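Local coordinates for hypothetical conserved protein TTC0263 (Thermus thermophilus, PDB 2PL2) that is of unknown function but belongs to the tetratricopeptide repeat proteins, whose stacked antiparallel helices commonly serve as scaffolds for binding other proteins, at residues Asp149-Arg154 with Glu179-Asp184; Leu27-Leu32 with Tyr43-Thr48; Ala82-Tyr87 with Glu101-Val106. One frame throughout, in Å; residues are numbered along the deposited sequence.

Contact 1. Residues Asp149-Arg154 with Glu179-Asp184; sequences DTPEIR and EQAPKD
Gln180 sets CG anti to its carbonyl carbon (chi1 -60°) and continues nearly straight from there, while Asp149 swings CG anti to its backbone N (chi1 -175°); together these torsions bring the amide to the carboxylate. Gln180 NE2 donates to Asp149 OD1 at 2.6 Å. The bond is noticeably bent, 144° at the hydrogen; OD1 is met from above the carboxylate plane, and the two flat groups are steeply turned to each other. The other end of the amide lies against a proline: Gln180 OE1 is 3.3 Å from Pro151 CG and 3.2 Å from Pro151 N, which has no hydrogen to give, so this side is van der Waals packing. Gln180 CB adds to it, 3.5 Å from Pro151 CG, and Ala181 CB touches the same ring carbon more loosely at 4.3 Å. The carboxylate has a second partner in Arg154, whose NH1 forms a salt bridge with Asp149 OD2 at 2.8 Å; the guanidinium, in turn, bonds Gln173 through NH2. Asp149 is thus held between an amide and a positive charge, which would favour its ionised form. Next along the chain, Thr150 is the N-cap of helix 151-164, OG1 accepting from Ile153 N at 3.2 Å. The contact joins the start of helix 151-164 to the end of helix 167-180, at the surface. Behind it, Ile153 packs on helices 118-130 and 134-147; the type I turn from Ala181 ends at Asp184, the N-cap of helix 185-195, whose OD1 accepts from Leu187 N.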
ATOM      1  N   ASP A 149       3.742  17.458 -18.451  1.00 37.71           N
ATOM      2  CA  ASP A 149       2.322  17.116 -18.549  1.00 36.89           C
ATOM      3  C   ASP A 149       2.304  15.596 -18.626  1.00 34.38           C
ATOM      4  O   ASP A 149       2.812  15.019 -19.586  1.00 34.38           O
ATOM      5  CB  ASP A 149       1.691  17.701 -19.820  1.00 39.21           C
ATOM      6  CG  ASP A 149       0.184  17.467 -19.891  1.00 41.26           C
ATOM      7  OD1 ASP A 149      -0.279  16.369 -19.517  1.00 43.55           O
ATOM      8  OD2 ASP A 149      -0.548  18.377 -20.331  1.00 43.06           O
ATOM      9  N   THR A 150       1.744  14.940 -17.614  1.00 30.82           N
ATOM     10  CA  THR A 150       1.722  13.483 -17.624  1.00 29.66           C
ATOM     11  C   THR A 150       0.443  12.959 -17.019  1.00 27.28           C
ATOM     12  O   THR A 150      -0.280  13.697 -16.348  1.00 28.27           O
ATOM     13  CB  THR A 150       2.897  12.886 -16.817  1.00 31.13           C
ATOM     14  OG1 THR A 150       2.586  12.935 -15.420  1.00 31.69           O
ATOM     15  CG2 THR A 150       4.181  13.661 -17.077  1.00 31.67           C
ATOM     16  N   PRO A 151       0.141  11.673 -17.253  1.00 24.78           N
ATOM     17  CA  PRO A 151      -1.083  11.088 -16.698  1.00 23.98           C
ATOM     18  C   PRO A 151      -1.072  11.102 -15.176  1.00 22.27           C
ATOM     19  O   PRO A 151      -2.088  11.427 -14.543  1.00 18.67           O
ATOM     20  CB  PRO A 151      -1.089   9.673 -17.281  1.00 24.86           C
ATOM     21  CG  PRO A 151      -0.398   9.851 -18.608  1.00 25.10           C
ATOM     22  CD  PRO A 151       0.754  10.776 -18.246  1.00 24.47           C
ATOM     23  N   GLU A 152       0.078  10.753 -14.593  1.00 22.62           N
ATOM     24  CA  GLU A 152       0.213  10.746 -13.141  1.00 22.73           C
ATOM     25  C   GLU A 152      -0.137  12.106 -12.544  1.00 23.80           C
ATOM     26  O   GLU A 152      -0.847  12.176 -11.538  1.00 26.60           O
ATOM     27  CB  GLU A 152       1.636  10.349 -12.732  1.00 24.69           C
ATOM     28  CG  GLU A 152       1.915  10.511 -11.227  1.00 26.75           C
ATOM     29  CD  GLU A 152       3.329  10.125 -10.833  1.00 27.87           C
ATOM     30  OE1 GLU A 152       4.283  10.508 -11.543  1.00 28.96           O
ATOM     31  OE2 GLU A 152       3.500   9.438  -9.800  1.00 31.74           O
ATOM     32  N   ILE A 153       0.334  13.194 -13.150  1.00 22.46           N
ATOM     33  CA  ILE A 153       0.015  14.497 -12.588  1.00 23.24           C
ATOM     34  C   ILE A 153      -1.423  14.901 -12.890  1.00 23.77           C
ATOM     35  O   ILE A 153      -2.100  15.451 -12.015  1.00 24.56           O
ATOM     36  CB  ILE A 153       0.992  15.611 -13.082  1.00 24.64           C
ATOM     37  CG1 ILE A 153       2.466  15.180 -12.909  1.00 25.47           C
ATOM     38  CG2 ILE A 153       0.734  16.900 -12.297  1.00 20.57           C
ATOM     39  CD1 ILE A 153       2.884  15.106 -11.428  1.00 37.29           C
ATOM     40  N   ARG A 154      -1.904  14.638 -14.110  1.00 25.90           N
ATOM     41  CA  ARG A 154      -3.297  14.974 -14.425  1.00 26.61           C
ATOM     42  C   ARG A 154      -4.185  14.306 -13.367  1.00 24.35           C
ATOM     43  O   ARG A 154      -5.181  14.892 -12.944  1.00 22.47           O
ATOM     44  CB  ARG A 154      -3.727  14.471 -15.810  1.00 28.91           C
ATOM     45  CG  ARG A 154      -2.761  14.696 -16.973  1.00 33.12           C
ATOM     46  CD  ARG A 154      -2.462  16.152 -17.340  1.00 34.21           C
ATOM     47  NE  ARG A 154      -3.611  17.042 -17.232  1.00 34.24           N
ATOM     48  CZ  ARG A 154      -3.869  18.046 -18.066  1.00 32.39           C
ATOM     49  NH1 ARG A 154      -3.077  18.292 -19.099  1.00 28.88           N
ATOM     50  NH2 ARG A 154      -4.897  18.840 -17.823  1.00 28.33           N
ATOM     51  N   GLU A 179      -6.267  10.080 -22.336  1.00 27.12           N
ATOM     52  CA  GLU A 179      -5.904  10.205 -23.739  1.00 29.72           C
ATOM     53  C   GLU A 179      -4.403   9.956 -23.860  1.00 29.19           C
ATOM     54  O   GLU A 179      -3.921   9.451 -24.868  1.00 27.85           O
ATOM     55  CB  GLU A 179      -6.257  11.596 -24.276  1.00 36.58           C
ATOM     56  CG  GLU A 179      -7.736  11.964 -24.129  1.00 46.06           C
ATOM     57  CD  GLU A 179      -8.673  11.079 -24.960  1.00 50.45           C
ATOM     58  OE1 GLU A 179      -8.536   9.835 -24.905  1.00 53.29           O
ATOM     59  OE2 GLU A 179      -9.555  11.633 -25.661  1.00 52.17           O
ATOM     60  N   GLN A 180      -3.653  10.303 -22.825  1.00 29.90           N
ATOM     61  CA  GLN A 180      -2.206  10.078 -22.858  1.00 28.74           C
ATOM     62  C   GLN A 180      -1.889   8.594 -22.698  1.00 27.37           C
ATOM     63  O   GLN A 180      -0.925   8.085 -23.287  1.00 27.75           O
ATOM     64  CB  GLN A 180      -1.523  10.892 -21.769  1.00 27.24           C
ATOM     65  CG  GLN A 180      -1.750  12.368 -21.935  1.00 26.87           C
ATOM     66  CD  GLN A 180      -1.366  13.145 -20.699  1.00 28.57           C
ATOM     67  OE1 GLN A 180      -1.728  12.764 -19.576  1.00 27.52           O
ATOM     68  NE2 GLN A 180      -0.641  14.249 -20.889  1.00 25.65           N
ATOM     69  N   ALA A 181      -2.717   7.899 -21.921  1.00 25.46           N
ATOM     70  CA  ALA A 181      -2.538   6.466 -21.701  1.00 25.01           C
ATOM     71  C   ALA A 181      -3.924   5.816 -21.646  1.00 24.48           C
ATOM     72  O   ALA A 181      -4.439   5.502 -20.579  1.00 21.02           O
ATOM     73  CB  ALA A 181      -1.776   6.236 -20.401  1.00 24.80           C
ATOM     74  N   PRO A 182      -4.539   5.606 -22.817  1.00 25.88           N
ATOM     75  CA  PRO A 182      -5.876   5.006 -22.979  1.00 24.93           C
ATOM     76  C   PRO A 182      -6.075   3.578 -22.434  1.00 24.58           C
ATOM     77  O   PRO A 182      -7.198   3.181 -22.100  1.00 25.00           O
ATOM     78  CB  PRO A 182      -6.103   5.095 -24.487  1.00 22.73           C
ATOM     79  CG  PRO A 182      -4.729   4.857 -25.022  1.00 24.52           C
ATOM     80  CD  PRO A 182      -3.865   5.743 -24.121  1.00 24.65           C
ATOM     81  N   LYS A 183      -5.004   2.798 -22.365  1.00 23.22           N
ATOM     82  CA  LYS A 183      -5.124   1.440 -21.841  1.00 24.95           C
ATOM     83  C   LYS A 183      -4.768   1.361 -20.357  1.00 26.28           C
ATOM     84  O   LYS A 183      -4.426   0.292 -19.859  1.00 29.43           O
ATOM     85  CB  LYS A 183      -4.233   0.481 -22.635  1.00 22.27           C
ATOM     86  CG  LYS A 183      -4.654   0.363 -24.084  1.00 25.61           C
ATOM     87  CD  LYS A 183      -3.959  -0.755 -24.827  1.00 29.18           C
ATOM     88  CE  LYS A 183      -4.397  -0.755 -26.294  1.00 30.07           C
ATOM     89  NZ  LYS A 183      -3.823  -1.890 -27.068  1.00 34.10           N
ATOM     90  N   ASP A 184      -4.858   2.490 -19.654  1.00 26.57           N
ATOM     91  CA  ASP A 184      -4.522   2.537 -18.234  1.00 26.97           C
ATOM     92  C   ASP A 184      -5.726   2.204 -17.359  1.00 25.41           C
ATOM     93  O   ASP A 184      -6.610   3.050 -17.108  1.00 22.54           O
ATOM     94  CB  ASP A 184      -3.975   3.919 -17.847  1.00 28.66           C
ATOM     95  CG  ASP A 184      -3.407   3.951 -16.431  1.00 31.24           C
ATOM     96  OD1 ASP A 184      -3.890   3.186 -15.569  1.00 32.99           O
ATOM     97  OD2 ASP A 184      -2.487   4.758 -16.173  1.00 32.61           O
TER

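Contact 2. Residues Leu27-Leu32 with Tyr43-Thr48; sequences LFERAL and YWLART
Trp44 O is gripped twice by Thr48, one helical turn on, and both residues press on the ring of Phe28. Thr48 N reaches that oxygen at 2.9 Å and Thr48 OG1 at 2.8 Å, from opposite faces of the carbonyl plane. The hydroxyl can do so because OG1 lies beside its own backbone N (chi1 -49°), and its proton is thereby committed to the carbonyl. Thr48 OG1 also lies at the edge of the Phe28 ring, close to its plane, 3.0 Å from Phe28 CE2. Trp44 works on a face instead: its CB sits over the middle of the Phe28 ring, 3.6 Å from the centroid and near the ring normal, a CH-pi contact. From CB the indole leads away, so the Phe28 ring and the five-membered ring of Trp44, though tilted by only 22°, are slid apart with centroids 5.4 Å from each other and barely overlap. Next to the aromatic pair, Leu45 presents its two methyls to different partners. Leu45 CD2 meets Leu32 CD1 at 3.4 Å, the two side chains crossing about perpendicularly, while Leu45 CD1 lies 4.0 Å from the aliphatic Glu29 CG. These residues knit together consecutive helices of the repeat array, which run antiparallel at 152°, the axes of the two segments having a closest approach of 9.3 Å. Helix 6-17 closes the indole side, where Tyr16 makes an edge-to-face pair with Trp44 and also touches Thr48. Leu45 rests additionally on Leu25 of helix 21-32 and on Asn61 of helix 55-68, while Leu27 turns to Leu11 and Leu15 of helix 6-17.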
ATOM      1  N   LEU A  27      17.132  -6.983  -3.905  1.00 35.08           N
ATOM      2  CA  LEU A  27      18.141  -6.644  -4.906  1.00 34.09           C
ATOM      3  C   LEU A  27      18.889  -5.379  -4.508  1.00 35.03           C
ATOM      4  O   LEU A  27      20.095  -5.285  -4.688  1.00 33.86           O
ATOM      5  CB  LEU A  27      17.498  -6.457  -6.279  1.00 34.42           C
ATOM      6  CG  LEU A  27      17.052  -7.750  -6.971  1.00 34.31           C
ATOM      7  CD1 LEU A  27      16.151  -7.403  -8.143  1.00 33.38           C
ATOM      8  CD2 LEU A  27      18.262  -8.541  -7.438  1.00 33.07           C
ATOM      9  N   PHE A  28      18.158  -4.408  -3.968  1.00 34.73           N
ATOM     10  CA  PHE A  28      18.754  -3.149  -3.534  1.00 34.98           C
ATOM     11  C   PHE A  28      19.663  -3.362  -2.321  1.00 36.13           C
ATOM     12  O   PHE A  28      20.573  -2.567  -2.060  1.00 36.01           O
ATOM     13  CB  PHE A  28      17.660  -2.119  -3.201  1.00 31.60           C
ATOM     14  CG  PHE A  28      16.860  -1.677  -4.395  1.00 30.39           C
ATOM     15  CD1 PHE A  28      17.479  -1.487  -5.632  1.00 28.49           C
ATOM     16  CD2 PHE A  28      15.491  -1.453  -4.293  1.00 28.32           C
ATOM     17  CE1 PHE A  28      16.746  -1.088  -6.740  1.00 26.06           C
ATOM     18  CE2 PHE A  28      14.759  -1.052  -5.397  1.00 25.77           C
ATOM     19  CZ  PHE A  28      15.387  -0.870  -6.620  1.00 25.33           C
ATOM     20  N   GLU A  29      19.401  -4.432  -1.572  1.00 36.34           N
ATOM     21  CA  GLU A  29      20.213  -4.741  -0.415  1.00 35.98           C
ATOM     22  C   GLU A  29      21.527  -5.320  -0.927  1.00 36.97           C
ATOM     23  O   GLU A  29      22.602  -4.949  -0.456  1.00 38.02           O
ATOM     24  CB  GLU A  29      19.454  -5.695   0.512  1.00 33.73           C
ATOM     25  CG  GLU A  29      18.195  -5.030   1.054  1.00 30.12           C
ATOM     26  CD  GLU A  29      17.294  -5.938   1.870  1.00 32.08           C
ATOM     27  OE1 GLU A  29      17.134  -7.126   1.503  1.00 32.21           O
ATOM     28  OE2 GLU A  29      16.715  -5.448   2.866  1.00 30.11           O
ATOM     29  N   ARG A  30      21.448  -6.191  -1.929  1.00 38.21           N
ATOM     30  CA  ARG A  30      22.654  -6.769  -2.515  1.00 39.16           C
ATOM     31  C   ARG A  30      23.480  -5.659  -3.173  1.00 38.65           C
ATOM     32  O   ARG A  30      24.695  -5.769  -3.303  1.00 38.64           O
ATOM     33  CB  ARG A  30      22.283  -7.817  -3.566  1.00 41.38           C
ATOM     34  CG  ARG A  30      21.782  -9.135  -2.990  1.00 46.95           C
ATOM     35  CD  ARG A  30      21.167 -10.019  -4.073  1.00 50.58           C
ATOM     36  NE  ARG A  30      22.041 -10.130  -5.240  1.00 53.53           N
ATOM     37  CZ  ARG A  30      21.699 -10.724  -6.381  1.00 54.08           C
ATOM     38  NH1 ARG A  30      20.493 -11.271  -6.516  1.00 52.99           N
ATOM     39  NH2 ARG A  30      22.562 -10.758  -7.393  1.00 52.83           N
ATOM     40  N   ALA A  31      22.797  -4.596  -3.586  1.00 37.73           N
ATOM     41  CA  ALA A  31      23.429  -3.458  -4.235  1.00 36.26           C
ATOM     42  C   ALA A  31      24.256  -2.715  -3.208  1.00 35.59           C
ATOM     43  O   ALA A  31      25.321  -2.180  -3.514  1.00 34.32           O
ATOM     44  CB  ALA A  31      22.364  -2.530  -4.824  1.00 33.77           C
ATOM     45  N   LEU A  32      23.745  -2.683  -1.987  1.00 35.64           N
ATOM     46  CA  LEU A  32      24.424  -2.022  -0.891  1.00 36.42           C
ATOM     47  C   LEU A  32      25.583  -2.853  -0.340  1.00 38.65           C
ATOM     48  O   LEU A  32      26.629  -2.310  -0.002  1.00 39.19           O
ATOM     49  CB  LEU A  32      23.420  -1.733   0.202  1.00 34.27           C
ATOM     50  CG  LEU A  32      22.396  -0.701  -0.243  1.00 34.02           C
ATOM     51  CD1 LEU A  32      21.233  -0.715   0.721  1.00 34.77           C
ATOM     52  CD2 LEU A  32      23.054   0.679  -0.318  1.00 31.29           C
ATOM     53  N   TYR A  43      18.563   5.338  -2.054  1.00 29.52           N
ATOM     54  CA  TYR A  43      17.384   6.060  -2.507  1.00 29.79           C
ATOM     55  C   TYR A  43      16.318   5.040  -2.916  1.00 27.47           C
ATOM     56  O   TYR A  43      15.193   5.073  -2.415  1.00 24.29           O
ATOM     57  CB  TYR A  43      17.726   6.950  -3.710  1.00 30.53           C
ATOM     58  CG  TYR A  43      16.514   7.330  -4.545  1.00 31.89           C
ATOM     59  CD1 TYR A  43      15.579   8.252  -4.082  1.00 32.49           C
ATOM     60  CD2 TYR A  43      16.308   6.754  -5.798  1.00 31.60           C
ATOM     61  CE1 TYR A  43      14.465   8.598  -4.850  1.00 34.16           C
ATOM     62  CE2 TYR A  43      15.202   7.082  -6.568  1.00 32.64           C
ATOM     63  CZ  TYR A  43      14.284   8.008  -6.094  1.00 33.52           C
ATOM     64  OH  TYR A  43      13.190   8.330  -6.872  1.00 32.15           O
ATOM     65  N   TRP A  44      16.684   4.139  -3.824  1.00 26.81           N
ATOM     66  CA  TRP A  44      15.749   3.129  -4.300  1.00 28.88           C
ATOM     67  C   TRP A  44      15.305   2.216  -3.168  1.00 30.79           C
ATOM     68  O   TRP A  44      14.128   1.866  -3.074  1.00 31.35           O
ATOM     69  CB  TRP A  44      16.367   2.318  -5.430  1.00 28.19           C
ATOM     70  CG  TRP A  44      16.318   3.041  -6.729  1.00 31.46           C
ATOM     71  CD1 TRP A  44      17.374   3.540  -7.438  1.00 31.41           C
ATOM     72  CD2 TRP A  44      15.138   3.394  -7.465  1.00 31.49           C
ATOM     73  NE1 TRP A  44      16.922   4.184  -8.570  1.00 31.49           N
ATOM     74  CE2 TRP A  44      15.558   4.110  -8.607  1.00 31.74           C
ATOM     75  CE3 TRP A  44      13.773   3.176  -7.264  1.00 30.46           C
ATOM     76  CZ2 TRP A  44      14.651   4.610  -9.546  1.00 31.73           C
ATOM     77  CZ3 TRP A  44      12.872   3.678  -8.200  1.00 31.53           C
ATOM     78  CH2 TRP A  44      13.315   4.386  -9.324  1.00 30.86           C
ATOM     79  N   LEU A  45      16.250   1.845  -2.311  1.00 30.87           N
ATOM     80  CA  LEU A  45      15.956   1.004  -1.163  1.00 31.27           C
ATOM     81  C   LEU A  45      14.877   1.682  -0.332  1.00 31.22           C
ATOM     82  O   LEU A  45      13.869   1.071   0.018  1.00 31.85           O
ATOM     83  CB  LEU A  45      17.205   0.815  -0.300  1.00 33.28           C
ATOM     84  CG  LEU A  45      16.945   0.128   1.043  1.00 34.87           C
ATOM     85  CD1 LEU A  45      16.621  -1.337   0.816  1.00 34.29           C
ATOM     86  CD2 LEU A  45      18.164   0.273   1.944  1.00 34.67           C
ATOM     87  N   ALA A  46      15.103   2.950  -0.011  1.00 30.97           N
ATOM     88  CA  ALA A  46      14.156   3.719   0.776  1.00 30.08           C
ATOM     89  C   ALA A  46      12.792   3.781   0.091  1.00 29.18           C
ATOM     90  O   ALA A  46      11.762   3.627   0.741  1.00 27.67           O
ATOM     91  CB  ALA A  46      14.694   5.131   1.007  1.00 29.18           C
ATOM     92  N   ARG A  47      12.788   4.027  -1.218  1.00 30.17           N
ATOM     93  CA  ARG A  47      11.540   4.111  -1.972  1.00 30.50           C
ATOM     94  C   ARG A  47      10.779   2.805  -1.842  1.00 29.52           C
ATOM     95  O   ARG A  47       9.567   2.793  -1.622  1.00 28.43           O
ATOM     96  CB  ARG A  47      11.806   4.405  -3.448  1.00 31.71           C
ATOM     97  CG  ARG A  47      12.012   5.873  -3.770  1.00 36.04           C
ATOM     98  CD  ARG A  47      11.962   6.107  -5.270  1.00 39.14           C
ATOM     99  NE  ARG A  47      10.598   6.181  -5.798  1.00 41.91           N
ATOM    100  CZ  ARG A  47      10.302   6.244  -7.095  1.00 42.20           C
ATOM    101  NH1 ARG A  47      11.276   6.237  -7.996  1.00 41.57           N
ATOM    102  NH2 ARG A  47       9.036   6.315  -7.495  1.00 41.74           N
ATOM    103  N   THR A  48      11.503   1.703  -1.972  1.00 29.09           N
ATOM    104  CA  THR A  48      10.898   0.388  -1.857  1.00 30.69           C
ATOM    105  C   THR A  48      10.375   0.134  -0.434  1.00 33.20           C
ATOM    106  O   THR A  48       9.348  -0.520  -0.257  1.00 35.51           O
ATOM    107  CB  THR A  48      11.905  -0.690  -2.236  1.00 29.21           C
ATOM    108  OG1 THR A  48      12.520  -0.339  -3.484  1.00 25.16           O
ATOM    109  CG2 THR A  48      11.208  -2.038  -2.374  1.00 30.23           C
TER

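Contact 3. Residues Ala82-Tyr87 with Glu101-Val106; sequences AYVALY and EQALSV
Two consecutive helices of the tetratricopeptide array, joined by a short connection and packed antiparallel, meet here through Tyr83 on one side and Gln102, Ala103 and Val106 on the other. The axes of the two segments approach to 8.8 Å at 167°, nearly antiparallel. Tyr83 carries the contact: its CG is anti to the carbonyl carbon (chi1 -76°), and the ring reaches across to the neighbouring helix. Gln102 lies over one face of that ring. Its CB stands almost exactly on the ring normal, 3.8 Å from the centroid, in a CH-pi contact. From there the extended chain leads out past the CE1 corner, Gln102 CD 3.6 Å from Tyr83 CE1, with OE1 turned to the hydroxyl side and NE2 toward CD1. The amide plane is turned 41° from that of the ring, so it is neither stacked flat nor upright. Gln102 OE1 and the phenol oxygen Tyr83 OH lie 3.3 Å apart. Nearer the backbone the packing is small and apolar. Ala103 CB touches Tyr83 CB at 3.9 Å; these two residues are where the backbones of the segments come nearest, consistent with the small side chain there. Val84 CG2 reaches the same methyl more loosely at 4.4 Å. One turn beyond Gln102, Val106 CG2 approaches Tyr83 CE2 at 4.1 Å, the Val106 and Tyr83 side chains crossing at about a right angle. Around this buried interface, Tyr83 also packs on Tyr99 of helix 93-113 and on Leu59 of helix 55-68. Val106 leans back on Tyr76 and Leu79 of helix 73-88, while Val84 and Leu104 face Leu130 and Val127 of helix 118-130.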
ATOM      1  N   ALA A  82       8.248  10.049   3.353  1.00 36.95           N
ATOM      2  CA  ALA A  82       8.288   9.403   4.649  1.00 35.04           C
ATOM      3  C   ALA A  82       7.489  10.196   5.679  1.00 34.93           C
ATOM      4  O   ALA A  82       6.772   9.607   6.493  1.00 34.37           O
ATOM      5  CB  ALA A  82       9.729   9.240   5.099  1.00 35.10           C
ATOM      6  N   TYR A  83       7.595  11.523   5.642  1.00 35.35           N
ATOM      7  CA  TYR A  83       6.848  12.350   6.591  1.00 37.66           C
ATOM      8  C   TYR A  83       5.344  12.281   6.341  1.00 39.51           C
ATOM      9  O   TYR A  83       4.545  12.358   7.281  1.00 41.31           O
ATOM     10  CB  TYR A  83       7.304  13.813   6.538  1.00 37.33           C
ATOM     11  CG  TYR A  83       8.624  14.048   7.229  1.00 38.85           C
ATOM     12  CD1 TYR A  83       8.794  13.723   8.580  1.00 37.47           C
ATOM     13  CD2 TYR A  83       9.718  14.551   6.526  1.00 37.09           C
ATOM     14  CE1 TYR A  83      10.022  13.881   9.203  1.00 37.68           C
ATOM     15  CE2 TYR A  83      10.949  14.712   7.143  1.00 37.34           C
ATOM     16  CZ  TYR A  83      11.096  14.378   8.480  1.00 37.76           C
ATOM     17  OH  TYR A  83      12.322  14.520   9.085  1.00 37.82           O
ATOM     18  N   VAL A  84       4.958  12.153   5.073  1.00 40.82           N
ATOM     19  CA  VAL A  84       3.545  12.053   4.718  1.00 40.50           C
ATOM     20  C   VAL A  84       2.965  10.738   5.249  1.00 40.25           C
ATOM     21  O   VAL A  84       1.857  10.710   5.774  1.00 40.06           O
ATOM     22  CB  VAL A  84       3.334  12.117   3.178  1.00 40.61           C
ATOM     23  CG1 VAL A  84       1.891  11.791   2.840  1.00 39.18           C
ATOM     24  CG2 VAL A  84       3.700  13.508   2.651  1.00 38.38           C
ATOM     25  N   ALA A  85       3.716   9.653   5.112  1.00 39.26           N
ATOM     26  CA  ALA A  85       3.245   8.367   5.593  1.00 40.62           C
ATOM     27  C   ALA A  85       2.980   8.506   7.083  1.00 42.21           C
ATOM     28  O   ALA A  85       1.936   8.086   7.582  1.00 42.55           O
ATOM     29  CB  ALA A  85       4.298   7.288   5.332  1.00 39.91           C
ATOM     30  N   LEU A  86       3.937   9.109   7.784  1.00 43.68           N
ATOM     31  CA  LEU A  86       3.839   9.343   9.222  1.00 43.15           C
ATOM     32  C   LEU A  86       2.639  10.236   9.551  1.00 45.39           C
ATOM     33  O   LEU A  86       2.094  10.167  10.652  1.00 45.07           O
ATOM     34  CB  LEU A  86       5.114  10.011   9.727  1.00 41.12           C
ATOM     35  CG  LEU A  86       6.407   9.198   9.757  1.00 41.17           C
ATOM     36  CD1 LEU A  86       7.605  10.130   9.920  1.00 38.57           C
ATOM     37  CD2 LEU A  86       6.338   8.201  10.896  1.00 39.99           C
ATOM     38  N   TYR A  87       2.244  11.082   8.601  1.00 47.87           N
ATOM     39  CA  TYR A  87       1.102  11.979   8.785  1.00 51.69           C
ATOM     40  C   TYR A  87      -0.226  11.236   8.730  1.00 52.87           C
ATOM     41  O   TYR A  87      -1.150  11.557   9.472  1.00 52.07           O
ATOM     42  CB  TYR A  87       1.075  13.066   7.712  1.00 54.55           C
ATOM     43  CG  TYR A  87      -0.316  13.641   7.514  1.00 57.97           C
ATOM     44  CD1 TYR A  87      -0.891  14.462   8.480  1.00 58.43           C
ATOM     45  CD2 TYR A  87      -1.087  13.296   6.394  1.00 58.21           C
ATOM     46  CE1 TYR A  87      -2.195  14.932   8.340  1.00 59.36           C
ATOM     47  CE2 TYR A  87      -2.387  13.756   6.245  1.00 57.74           C
ATOM     48  CZ  TYR A  87      -2.938  14.570   7.225  1.00 59.87           C
ATOM     49  OH  TYR A  87      -4.232  15.033   7.106  1.00 61.43           O
ATOM     50  N   GLU A 101       4.405  19.592   7.901  1.00 37.79           N
ATOM     51  CA  GLU A 101       5.161  20.841   7.920  1.00 37.15           C
ATOM     52  C   GLU A 101       6.615  20.532   7.569  1.00 34.58           C
ATOM     53  O   GLU A 101       7.257  21.290   6.831  1.00 34.84           O
ATOM     54  CB  GLU A 101       5.083  21.464   9.310  1.00 42.03           C
ATOM     55  CG  GLU A 101       5.147  22.974   9.332  1.00 46.79           C
ATOM     56  CD  GLU A 101       3.826  23.610   8.961  1.00 50.07           C
ATOM     57  OE1 GLU A 101       2.780  23.154   9.490  1.00 51.89           O
ATOM     58  OE2 GLU A 101       3.835  24.571   8.152  1.00 50.45           O
ATOM     59  N   GLN A 102       7.120  19.409   8.088  1.00 31.35           N
ATOM     60  CA  GLN A 102       8.496  18.982   7.816  1.00 31.73           C
ATOM     61  C   GLN A 102       8.656  18.603   6.356  1.00 31.22           C
ATOM     62  O   GLN A 102       9.704  18.854   5.748  1.00 30.57           O
ATOM     63  CB  GLN A 102       8.889  17.777   8.687  1.00 31.78           C
ATOM     64  CG  GLN A 102       8.880  18.051  10.180  1.00 31.38           C
ATOM     65  CD  GLN A 102       9.566  16.950  10.978  1.00 31.79           C
ATOM     66  OE1 GLN A 102      10.790  16.804  10.930  1.00 32.58           O
ATOM     67  NE2 GLN A 102       8.781  16.166  11.705  1.00 31.46           N
ATOM     68  N   ALA A 103       7.614  17.979   5.807  1.00 32.94           N
ATOM     69  CA  ALA A 103       7.612  17.559   4.409  1.00 32.99           C
ATOM     70  C   ALA A 103       7.660  18.785   3.506  1.00 32.37           C
ATOM     71  O   ALA A 103       8.344  18.777   2.489  1.00 32.64           O
ATOM     72  CB  ALA A 103       6.371  16.708   4.105  1.00 32.56           C
ATOM     73  N   LEU A 104       6.943  19.839   3.885  1.00 32.67           N
ATOM     74  CA  LEU A 104       6.937  21.077   3.110  1.00 34.04           C
ATOM     75  C   LEU A 104       8.307  21.718   3.171  1.00 34.79           C
ATOM     76  O   LEU A 104       8.806  22.260   2.182  1.00 36.85           O
ATOM     77  CB  LEU A 104       5.937  22.079   3.673  1.00 35.29           C
ATOM     78  CG  LEU A 104       4.482  22.043   3.221  1.00 38.69           C
ATOM     79  CD1 LEU A 104       3.794  23.303   3.730  1.00 37.99           C
ATOM     80  CD2 LEU A 104       4.401  21.986   1.700  1.00 39.00           C
ATOM     81  N   SER A 105       8.907  21.664   4.352  1.00 32.72           N
ATOM     82  CA  SER A 105      10.213  22.256   4.565  1.00 31.28           C
ATOM     83  C   SER A 105      11.283  21.572   3.739  1.00 28.70           C
ATOM     84  O   SER A 105      12.081  22.225   3.073  1.00 28.79           O
ATOM     85  CB  SER A 105      10.572  22.188   6.053  1.00 34.36           C
ATOM     86  OG  SER A 105      11.768  22.894   6.321  1.00 36.43           O
ATOM     87  N   VAL A 106      11.298  20.250   3.779  1.00 26.88           N
ATOM     88  CA  VAL A 106      12.295  19.485   3.041  1.00 25.84           C
ATOM     89  C   VAL A 106      12.112  19.634   1.530  1.00 26.52           C
ATOM     90  O   VAL A 106      13.079  19.672   0.768  1.00 26.38           O
ATOM     91  CB  VAL A 106      12.227  17.993   3.448  1.00 24.19           C
ATOM     92  CG1 VAL A 106      13.218  17.196   2.654  1.00 24.83           C
ATOM     93  CG2 VAL A 106      12.517  17.844   4.951  1.00 23.12           C
TER

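How the contacts relate
The three contacts follow one another along the helical array in the order contact 2, contact 3, contact 1, each closing before the next opens. Contacts 2 and 3 join antiparallel neighbouring helices, each centred on an aromatic ring with a CB over its face; contact 1 is partly polar and ties a helix start to a helix end. Contact 3 lies nearest the middle of the chain, its centre about 11 Å away, against about 17 Å for the others. Centres are about 28 Å apart for contacts 1 and 2, 27 Å for 1 and 3, which lie on opposite sides of the chain's centre, and 21 Å for 2 and 3. None touches another: nearest atoms are about 7 Å apart for contacts 1 and 2 and for 2 and 3, about 13 Å for 1 and 3.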